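Local coordinates for lipolytic enzyme, G-D-S-L family (Bacteroides thetaiotaomicron, PDB 7BR2), which acts as a serine esterase of the SGNH/GDSL hydrolase family that metabolises the drug diltiazem in a gut bacterium, at residues T135-T143 against F152-I163; N386-D395 against R408-F416. One frame throughout, in Å; residues are numbered along the deposited sequence.

Contact 1. Residues T135-T143 against F152-I163; sequences TGTSPYDET and FKKKNETIKRII
Tyr140 and Glu142 reach from the loop after strand 131-136 to the N-terminal turn of helix 155-173 and the residues before it. The phenol oxygen accepts a nearly straight bond from the backbone of Phe152, Tyr140 OH to Phe152 N being 3.0 Å with an N-H...O angle of 171°. Over one face of the ring runs the aliphatic chain of Lys155, whose CD stands 3.7 Å from the Tyr140 ring centroid, a CH-pi contact. With CG of Tyr140 opposite its backbone N (chi1 179°), the ring lies across the Lys155 chain and its hydroxyl reaches Phe152. Glu142 OE2 takes the bond of Asn156 N at 2.8 Å, on the anti side and tilted out of the carboxylate plane, so a negative group sits at the helix's N-terminal end, where the helix dipole would probably stabilise it. In return Asn156 OD1 receives Tyr140 N at 3.1 Å, the donor lying 55° out of the amide plane. A leucine in place of Tyr140 would probably leave Phe152 N without its acceptor and the Lys155 methylenes without an aromatic face.

Further along the helix the contact becomes apolar: Thr137 CG2 meets Ile159 CG2 at 3.6 Å, and Ile163 CD1 lies 3.8 Å from Gly136 CA; strand end and helix come close here, Gly136 CA and Ile163 CA being 5.2 Å apart. In the second shell, Asn181 holds Asn156 ND2, while Ser92 and the carbonyls of Met89 and Gly93 bind the ammonium of Lys155. The contact lies within the beta-alpha-beta unit of strand 131-136, helix 155-173 and strand 176-179; the backbone of Gly136 hydrogen-bonds to Thr178 of that last strand and to Trp180 just after it, and helix 181-194 packs against Pro139 and Ile159.

Contact 2. Residues N386-D395 against R408-F416; sequences NDRKAIEVMD and RDLYSKMMF
Helix 388-395 and helix 408-414 run antiparallel, at 178°, with their axes 11.8 Å apart, so larger side chains bridge the separation. Near the start of helix 408-414, Arg408 NH1 makes a salt bridge of 3.0 Å with Asp395 OD1; the oxygen lies in the guanidinium plane, but the donor stands 51° above the carboxylate. Met394 reaches over to Tyr411 with its methyl, Met394 CE to Tyr411 CD2 3.5 Å, and its sulfur completes an oblique Met-aromatic contact. With CG opposite the backbone N (chi1 178°), the Tyr411 ring reaches across to Asn386, where Tyr411 OH lies 2.8 Å from Asn386 OD1, a weak hydrogen bond. One water joins Asn386 N to the same hydroxyl, while Asn386 ND2 is bound by Tyr369. At the other end of the contact from the salt bridge, Met415 bends at its last torsion and lays CE 3.9 Å from Ile391 CD1 and close to the Asn386 carbonyl. Helix 344-377 borders the pair, Phe377 meeting both Met394 and the Tyr411 ring, and Arg420 of helix 417-437 touches Asn386 and bonds to Met414 O.

From the N terminus, the chain first enters the parallel sheet of the SGNH domain, where contact 1 closes after the eight residues between 135-143 and 152-163, none of them helix or strand. It ties the end of strand 131-136 to the helix that leads on to strand 176-179. The chain then passes through most strands of the two further sheets and the long helix 344-377 before contact 2 opens; strand 443-449 follows after it. Contact 2 closes over twelve residues, seven of them helical, and draws helices 388-397 and 408-414 together beside helix 344-377. Contacts 1 and 2 follow in series, neither nested nor crossing; the centres of contacts 1 and 2 lie about 37 Å apart and their nearest atoms about 24 Å apart.

Contact 1. Residues T135-T143 against F152-I163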
loop_
_atom_site.group_PDB
_atom_site.type_symbol
_atom_site.label_atom_id
_atom_site.label_comp_id
_atom_site.label_asym_id
_atom_site.label_seq_id
_atom_site.Cartn_x
_atom_site.Cartn_y
_atom_site.Cartn_z
ATOM N N THR A 135 -2.477 9.575 -9.728
ATOM C CA THR A 135 -2.053 9.571 -8.328
ATOM C C THR A 135 -0.729 10.315 -8.250
ATOM O O THR A 135 0.301 9.811 -8.714
ATOM C CB THR A 135 -1.916 8.158 -7.751
ATOM O OG1 THR A 135 -0.748 7.529 -8.296
ATOM C CG2 THR A 135 -3.100 7.332 -8.096
ATOM N N GLY A 136 -0.754 11.508 -7.653
ATOM C CA GLY A 136 0.434 12.335 -7.567
ATOM C C GLY A 136 1.489 11.664 -6.726
ATOM O O GLY A 136 1.191 11.223 -5.615
ATOM N N THR A 137 2.701 11.524 -7.262
ATOM C CA THR A 137 3.740 10.767 -6.570
ATOM C C THR A 137 4.037 11.332 -5.181
ATOM O O THR A 137 3.860 12.526 -4.906
ATOM C CB THR A 137 5.036 10.758 -7.376
ATOM O OG1 THR A 137 6.066 10.144 -6.595
ATOM C CG2 THR A 137 5.469 12.172 -7.732
ATOM N N SER A 138 4.500 10.442 -4.300
ATOM C CA SER A 138 5.094 10.844 -3.041
ATOM C C SER A 138 6.250 11.819 -3.300
ATOM O O SER A 138 6.841 11.823 -4.380
ATOM C CB SER A 138 5.570 9.603 -2.276
ATOM O OG SER A 138 6.392 8.778 -3.082
ATOM N N PRO A 139 6.605 12.646 -2.319
ATOM C CA PRO A 139 7.496 13.776 -2.596
ATOM C C PRO A 139 8.974 13.466 -2.394
ATOM O O PRO A 139 9.357 12.491 -1.747
ATOM C CB PRO A 139 7.029 14.818 -1.571
ATOM C CG PRO A 139 6.672 13.970 -0.364
ATOM C CD PRO A 139 6.125 12.662 -0.919
ATOM N N TYR A 140 9.806 14.329 -2.977
ATOM C CA TYR A 140 11.211 14.411 -2.596
ATOM C C TYR A 140 11.322 15.293 -1.355
ATOM O O TYR A 140 10.942 16.470 -1.388
ATOM C CB TYR A 140 12.054 14.974 -3.737
ATOM C CG TYR A 140 13.520 15.115 -3.392
ATOM C CD1 TYR A 140 14.373 14.019 -3.422
ATOM C CD2 TYR A 140 14.048 16.342 -3.013
ATOM C CE1 TYR A 140 15.715 14.145 -3.095
ATOM C CE2 TYR A 140 15.398 16.477 -2.683
ATOM C CZ TYR A 140 16.223 15.377 -2.725
ATOM O OH TYR A 140 17.560 15.510 -2.402
ATOM N N ASP A 141 11.813 14.729 -0.253
ATOM C CA ASP A 141 11.815 15.443 1.024
ATOM C C ASP A 141 13.010 16.389 1.086
ATOM O O ASP A 141 14.128 15.977 1.397
ATOM C CB ASP A 141 11.859 14.465 2.185
ATOM C CG ASP A 141 11.630 15.144 3.514
ATOM O OD1 ASP A 141 11.566 16.397 3.551
ATOM O OD2 ASP A 141 11.553 14.423 4.526
ATOM N N GLU A 142 12.757 17.677 0.862
ATOM C CA GLU A 142 13.799 18.698 0.845
ATOM C C GLU A 142 14.150 19.246 2.223
ATOM O O GLU A 142 15.228 19.824 2.385
ATOM C CB GLU A 142 13.331 19.865 -0.031
ATOM C CG GLU A 142 13.126 19.535 -1.492
ATOM C CD GLU A 142 12.505 20.695 -2.268
ATOM O OE1 GLU A 142 12.189 21.737 -1.649
ATOM O OE2 GLU A 142 12.439 20.612 -3.510
ATOM N N THR A 143 13.296 19.032 3.227
ATOM C CA THR A 143 13.432 19.698 4.515
ATOM C C THR A 143 14.026 18.815 5.610
ATOM O O THR A 143 14.524 19.345 6.609
ATOM C CB THR A 143 12.065 20.252 4.952
ATOM O OG1 THR A 143 11.132 19.181 5.161
ATOM C CG2 THR A 143 11.508 21.162 3.874
ATOM N N PHE A 152 18.706 18.119 -3.169
ATOM C CA PHE A 152 18.533 18.677 -4.509
ATOM C C PHE A 152 17.495 19.792 -4.424
ATOM O O PHE A 152 16.292 19.534 -4.366
ATOM C CB PHE A 152 18.153 17.587 -5.509
ATOM C CG PHE A 152 19.142 16.445 -5.563
ATOM C CD1 PHE A 152 20.477 16.683 -5.872
ATOM C CD2 PHE A 152 18.756 15.151 -5.268
ATOM C CE1 PHE A 152 21.397 15.646 -5.911
ATOM C CE2 PHE A 152 19.682 14.109 -5.303
ATOM C CZ PHE A 152 21.000 14.362 -5.622
ATOM N N LYS A 153 17.965 21.042 -4.428
ATOM C CA LYS A 153 17.125 22.167 -4.035
ATOM C C LYS A 153 16.000 22.402 -5.033
ATOM O O LYS A 153 16.230 22.510 -6.243
ATOM C CB LYS A 153 17.979 23.435 -3.884
ATOM C CG LYS A 153 18.862 23.435 -2.647
ATOM C CD LYS A 153 19.637 24.736 -2.453
ATOM C CE LYS A 153 21.047 24.706 -3.021
ATOM N NZ LYS A 153 21.117 24.979 -4.470
ATOM N N LYS A 154 14.781 22.494 -4.506
ATOM C CA LYS A 154 13.566 22.811 -5.250
ATOM C C LYS A 154 13.138 21.717 -6.234
ATOM O O LYS A 154 12.290 21.956 -7.104
ATOM C CB LYS A 154 13.687 24.170 -5.944
ATOM C CG LYS A 154 13.810 25.310 -4.933
ATOM C CD LYS A 154 12.498 25.349 -4.155
ATOM C CE LYS A 154 12.406 26.448 -3.119
ATOM N NZ LYS A 154 11.116 26.349 -2.378
ATOM N N LYS A 155 13.668 20.504 -6.069
ATOM C CA LYS A 155 13.289 19.391 -6.932
ATOM C C LYS A 155 11.811 19.032 -6.752
ATOM O O LYS A 155 11.089 18.773 -7.737
ATOM C CB LYS A 155 14.225 18.210 -6.640
ATOM C CG LYS A 155 13.713 16.832 -6.992
ATOM C CD LYS A 155 14.786 15.776 -6.757
ATOM C CE LYS A 155 14.270 14.363 -7.025
ATOM N NZ LYS A 155 13.921 14.131 -8.448
ATOM N N ASN A 156 11.321 19.076 -5.514
ATOM C CA ASN A 156 9.917 18.761 -5.308
ATOM C C ASN A 156 8.985 19.788 -5.937
ATOM O O ASN A 156 7.811 19.478 -6.156
ATOM C CB ASN A 156 9.581 18.629 -3.829
ATOM C CG ASN A 156 8.302 17.870 -3.614
ATOM O OD1 ASN A 156 8.156 16.759 -4.111
ATOM N ND2 ASN A 156 7.343 18.482 -2.929
ATOM N N GLU A 157 9.472 20.990 -6.260
ATOM C CA GLU A 157 8.610 21.961 -6.934
ATOM C C GLU A 157 8.357 21.565 -8.386
ATOM O O GLU A 157 7.236 21.710 -8.891
ATOM C CB GLU A 157 9.221 23.361 -6.845
ATOM C CG GLU A 157 9.585 23.785 -5.413
ATOM C CD GLU A 157 8.451 23.590 -4.402
ATOM O OE1 GLU A 157 7.295 23.941 -4.716
ATOM O OE2 GLU A 157 8.722 23.080 -3.289
ATOM N N THR A 158 9.384 21.058 -9.075
ATOM C CA THR A 158 9.164 20.488 -10.401
ATOM C C THR A 158 8.234 19.277 -10.317
ATOM O O THR A 158 7.335 19.105 -11.160
ATOM C CB THR A 158 10.505 20.111 -11.029
ATOM O OG1 THR A 158 11.321 21.282 -11.156
ATOM C CG2 THR A 158 10.328 19.473 -12.411
ATOM N N ILE A 159 8.419 18.442 -9.286
ATOM C CA ILE A 159 7.506 17.319 -9.086
ATOM C C ILE A 159 6.068 17.814 -8.943
ATOM O O ILE A 159 5.150 17.316 -9.610
ATOM C CB ILE A 159 7.943 16.482 -7.871
ATOM C CG1 ILE A 159 9.253 15.751 -8.169
ATOM C CG2 ILE A 159 6.877 15.490 -7.492
ATOM C CD1 ILE A 159 9.815 15.020 -6.978
ATOM N N LYS A 160 5.856 18.825 -8.098
ATOM C CA LYS A 160 4.516 19.362 -7.889
ATOM C C LYS A 160 3.936 19.952 -9.168
ATOM O O LYS A 160 2.722 19.876 -9.390
ATOM C CB LYS A 160 4.529 20.410 -6.769
ATOM C CG LYS A 160 4.531 19.809 -5.367
ATOM C CD LYS A 160 5.034 20.781 -4.320
ATOM C CE LYS A 160 4.076 21.946 -4.129
ATOM N NZ LYS A 160 4.450 22.772 -2.933
ATOM N N ARG A 161 4.772 20.561 -10.012
ATOM C CA ARG A 161 4.286 21.043 -11.307
ATOM C C ARG A 161 3.771 19.892 -12.163
ATOM O O ARG A 161 2.716 19.999 -12.808
ATOM C CB ARG A 161 5.393 21.788 -12.047
ATOM C CG ARG A 161 5.648 23.189 -11.560
ATOM C CD ARG A 161 6.679 23.868 -12.447
ATOM N NE ARG A 161 6.090 24.370 -13.688
ATOM C CZ ARG A 161 6.805 24.784 -14.730
ATOM N NH1 ARG A 161 8.135 24.741 -14.677
ATOM N NH2 ARG A 161 6.198 25.244 -15.819
ATOM N N ILE A 162 4.532 18.794 -12.214
ATOM C CA ILE A 162 4.067 17.621 -12.956
ATOM C C ILE A 162 2.739 17.120 -12.377
ATOM O O ILE A 162 1.799 16.785 -13.114
ATOM C CB ILE A 162 5.152 16.522 -12.959
ATOM C CG1 ILE A 162 6.430 17.031 -13.637
ATOM C CG2 ILE A 162 4.644 15.275 -13.674
ATOM C CD1 ILE A 162 7.613 16.104 -13.514
ATOM N N ILE A 163 2.628 17.103 -11.052
ATOM C CA ILE A 163 1.399 16.624 -10.428
ATOM C C ILE A 163 0.223 17.540 -10.760
ATOM O O ILE A 163 -0.898 17.068 -10.966
ATOM C CB ILE A 163 1.603 16.475 -8.914
ATOM C CG1 ILE A 163 2.654 15.391 -8.659
ATOM C CG2 ILE A 163 0.285 16.138 -8.241
ATOM C CD1 ILE A 163 2.996 15.159 -7.223
#

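Contact 2. Residues N386-D395 against R408-F416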
loop_
_atom_site.group_PDB
_atom_site.type_symbol
_atom_site.label_atom_id
_atom_site.label_comp_id
_atom_site.label_asym_id
_atom_site.label_seq_id
_atom_site.Cartn_x
_atom_site.Cartn_y
_atom_site.Cartn_z
ATOM N N ASN A 386 12.896 -14.093 -25.619
ATOM C CA ASN A 386 13.068 -15.208 -24.689
ATOM C C ASN A 386 13.644 -16.430 -25.395
ATOM O O ASN A 386 13.166 -17.556 -25.232
ATOM C CB ASN A 386 11.739 -15.531 -23.991
ATOM C CG ASN A 386 11.324 -14.445 -23.008
ATOM O OD1 ASN A 386 12.161 -13.784 -22.407
ATOM N ND2 ASN A 386 10.037 -14.231 -22.878
ATOM N N ASP A 387 14.695 -16.196 -26.184
ATOM C CA ASP A 387 15.263 -17.223 -27.050
ATOM C C ASP A 387 16.786 -17.114 -27.051
ATOM O O ASP A 387 17.378 -16.344 -26.291
ATOM C CB ASP A 387 14.713 -17.081 -28.477
ATOM C CG ASP A 387 14.958 -15.689 -29.065
ATOM O OD1 ASP A 387 15.700 -14.870 -28.467
ATOM O OD2 ASP A 387 14.445 -15.419 -30.154
ATOM N N ARG A 388 17.418 -17.855 -27.973
ATOM C CA ARG A 388 18.875 -17.908 -28.037
ATOM C C ARG A 388 19.463 -16.565 -28.443
ATOM O O ARG A 388 20.522 -16.177 -27.944
ATOM C CB ARG A 388 19.337 -19.004 -29.000
ATOM C CG ARG A 388 20.839 -18.980 -29.321
ATOM C CD ARG A 388 21.722 -19.247 -28.093
ATOM N NE ARG A 388 21.167 -20.311 -27.258
ATOM C CZ ARG A 388 21.621 -20.666 -26.059
ATOM N NH1 ARG A 388 22.669 -20.064 -25.522
ATOM N NH2 ARG A 388 21.021 -21.645 -25.400
ATOM N N LYS A 389 18.806 -15.839 -29.357
ATOM C CA LYS A 389 19.337 -14.523 -29.688
ATOM C C LYS A 389 19.228 -13.564 -28.499
ATOM O O LYS A 389 20.095 -12.695 -28.321
ATOM C CB LYS A 389 18.649 -13.949 -30.923
ATOM C CG LYS A 389 19.337 -12.661 -31.404
ATOM C CD LYS A 389 18.612 -12.027 -32.584
ATOM C CE LYS A 389 19.423 -10.896 -33.216
ATOM N NZ LYS A 389 19.491 -11.087 -34.714
ATOM N N ALA A 390 18.192 -13.711 -27.669
ATOM C CA ALA A 390 18.123 -12.923 -26.441
ATOM C C ALA A 390 19.309 -13.233 -25.534
ATOM O O ALA A 390 19.967 -12.321 -25.013
ATOM C CB ALA A 390 16.805 -13.194 -25.708
ATOM N N ILE A 391 19.590 -14.528 -25.338
ATOM C CA ILE A 391 20.723 -14.946 -24.521
ATOM C C ILE A 391 22.020 -14.377 -25.072
ATOM O O ILE A 391 22.889 -13.923 -24.315
ATOM C CB ILE A 391 20.784 -16.479 -24.419
ATOM C CG1 ILE A 391 19.545 -17.030 -23.714
ATOM C CG2 ILE A 391 22.071 -16.918 -23.716
ATOM C CD1 ILE A 391 19.397 -18.556 -23.822
ATOM N N GLU A 392 22.181 -14.418 -26.396
ATOM C CA GLU A 392 23.420 -13.966 -27.018
ATOM C C GLU A 392 23.634 -12.476 -26.793
ATOM O O GLU A 392 24.740 -12.042 -26.449
ATOM C CB GLU A 392 23.405 -14.299 -28.513
ATOM C CG GLU A 392 23.865 -15.716 -28.808
ATOM C CD GLU A 392 23.506 -16.183 -30.202
ATOM O OE1 GLU A 392 22.979 -15.373 -30.995
ATOM O OE2 GLU A 392 23.748 -17.376 -30.498
ATOM N N VAL A 393 22.591 -11.668 -27.021
ATOM C CA VAL A 393 22.751 -10.222 -26.866
ATOM C C VAL A 393 22.981 -9.857 -25.401
ATOM O O VAL A 393 23.826 -9.003 -25.073
ATOM C CB VAL A 393 21.547 -9.483 -27.478
ATOM C CG1 VAL A 393 21.516 -8.043 -27.049
ATOM C CG2 VAL A 393 21.606 -9.588 -29.003
ATOM N N MET A 394 22.263 -10.511 -24.490
ATOM C CA MET A 394 22.510 -10.257 -23.074
ATOM C C MET A 394 23.946 -10.598 -22.699
ATOM O O MET A 394 24.601 -9.848 -21.962
ATOM C CB MET A 394 21.529 -11.041 -22.203
ATOM C CG MET A 394 21.896 -10.974 -20.728
ATOM S SD MET A 394 20.765 -11.900 -19.689
ATOM C CE MET A 394 19.387 -10.782 -19.613
ATOM N N ASP A 395 24.443 -11.744 -23.171
ATOM C CA ASP A 395 25.822 -12.113 -22.881
ATOM C C ASP A 395 26.792 -11.092 -23.452
ATOM O O ASP A 395 27.821 -10.790 -22.840
ATOM C CB ASP A 395 26.128 -13.497 -23.442
ATOM C CG ASP A 395 25.493 -14.608 -22.632
ATOM O OD1 ASP A 395 25.070 -14.352 -21.491
ATOM O OD2 ASP A 395 25.457 -15.751 -23.128
ATOM N N ARG A 408 21.149 -11.512 -14.682
ATOM C CA ARG A 408 21.268 -12.579 -15.671
ATOM C C ARG A 408 20.772 -13.921 -15.129
ATOM O O ARG A 408 20.177 -14.709 -15.869
ATOM C CB ARG A 408 22.701 -12.723 -16.179
ATOM C CG ARG A 408 22.814 -13.893 -17.163
ATOM C CD ARG A 408 24.086 -13.882 -17.994
ATOM N NE ARG A 408 25.269 -13.653 -17.181
ATOM C CZ ARG A 408 26.508 -13.682 -17.663
ATOM N NH1 ARG A 408 26.702 -13.930 -18.955
ATOM N NH2 ARG A 408 27.546 -13.468 -16.858
ATOM N N ASP A 409 21.078 -14.244 -13.874
ATOM C CA ASP A 409 20.601 -15.508 -13.315
ATOM C C ASP A 409 19.067 -15.537 -13.271
ATOM O O ASP A 409 18.411 -16.488 -13.756
ATOM C CB ASP A 409 21.211 -15.699 -11.921
ATOM C CG ASP A 409 20.844 -17.033 -11.303
ATOM O OD1 ASP A 409 20.949 -18.052 -12.010
ATOM O OD2 ASP A 409 20.459 -17.070 -10.113
ATOM N N LEU A 410 18.477 -14.468 -12.730
ATOM C CA LEU A 410 17.033 -14.363 -12.697
ATOM C C LEU A 410 16.461 -14.440 -14.103
ATOM O O LEU A 410 15.455 -15.115 -14.320
ATOM C CB LEU A 410 16.605 -13.066 -11.998
ATOM C CG LEU A 410 15.086 -12.838 -11.857
ATOM C CD1 LEU A 410 14.758 -12.199 -10.501
ATOM C CD2 LEU A 410 14.497 -12.001 -13.009
ATOM N N TYR A 411 17.085 -13.767 -15.078
ATOM C CA TYR A 411 16.515 -13.812 -16.422
ATOM C C TYR A 411 16.610 -15.211 -17.021
ATOM O O TYR A 411 15.714 -15.634 -17.761
ATOM C CB TYR A 411 17.175 -12.798 -17.358
ATOM C CG TYR A 411 16.592 -12.914 -18.752
ATOM C CD1 TYR A 411 15.340 -12.398 -19.040
ATOM C CD2 TYR A 411 17.277 -13.580 -19.769
ATOM C CE1 TYR A 411 14.785 -12.523 -20.305
ATOM C CE2 TYR A 411 16.732 -13.707 -21.048
ATOM C CZ TYR A 411 15.486 -13.180 -21.306
ATOM O OH TYR A 411 14.934 -13.300 -22.562
ATOM N N SER A 412 17.698 -15.937 -16.730
ATOM C CA SER A 412 17.854 -17.290 -17.256
ATOM C C SER A 412 16.775 -18.213 -16.713
ATOM O O SER A 412 16.397 -19.190 -17.374
ATOM C CB SER A 412 19.266 -17.825 -16.950
ATOM O OG SER A 412 19.430 -18.252 -15.608
ATOM N N LYS A 413 16.249 -17.904 -15.525
ATOM C CA LYS A 413 15.071 -18.637 -15.059
ATOM C C LYS A 413 13.768 -18.084 -15.660
ATOM O O LYS A 413 12.947 -18.837 -16.195
ATOM C CB LYS A 413 14.998 -18.591 -13.531
ATOM C CG LYS A 413 16.322 -18.905 -12.839
ATOM C CD LYS A 413 16.236 -18.657 -11.334
ATOM C CE LYS A 413 17.617 -18.499 -10.686
ATOM N NZ LYS A 413 17.553 -17.685 -9.415
ATOM N N MET A 414 13.549 -16.781 -15.574
ATOM C CA MET A 414 12.230 -16.242 -15.893
ATOM C C MET A 414 11.959 -16.136 -17.385
ATOM O O MET A 414 10.802 -15.929 -17.766
ATOM C CB MET A 414 12.055 -14.878 -15.213
ATOM C CG MET A 414 11.949 -14.968 -13.704
ATOM S SD MET A 414 10.376 -15.738 -13.156
ATOM C CE MET A 414 9.289 -14.305 -13.232
ATOM N N MET A 415 12.974 -16.305 -18.240
ATOM C CA MET A 415 12.734 -16.302 -19.678
ATOM C C MET A 415 11.884 -17.491 -20.125
ATOM O O MET A 415 11.317 -17.446 -21.220
ATOM C CB MET A 415 14.064 -16.300 -20.443
ATOM C CG MET A 415 14.824 -17.647 -20.349
ATOM S SD MET A 415 16.359 -17.710 -21.289
ATOM C CE MET A 415 15.741 -17.584 -22.961
ATOM N N PHE A 416 11.783 -18.554 -19.326
ATOM C CA PHE A 416 10.975 -19.701 -19.730
ATOM C C PHE A 416 9.508 -19.477 -19.383
ATOM O O PHE A 416 9.157 -19.259 -18.215
ATOM C CB PHE A 416 11.462 -20.989 -19.065
ATOM C CG PHE A 416 12.813 -21.432 -19.528
ATOM C CD1 PHE A 416 12.986 -22.011 -20.783
ATOM C CD2 PHE A 416 13.926 -21.241 -18.718
ATOM C CE1 PHE A 416 14.260 -22.418 -21.209
ATOM C CE2 PHE A 416 15.204 -21.639 -19.136
ATOM C CZ PHE A 416 15.370 -22.236 -20.373
HETATM O O HOH W 1 13.686 -11.386 -24.502
#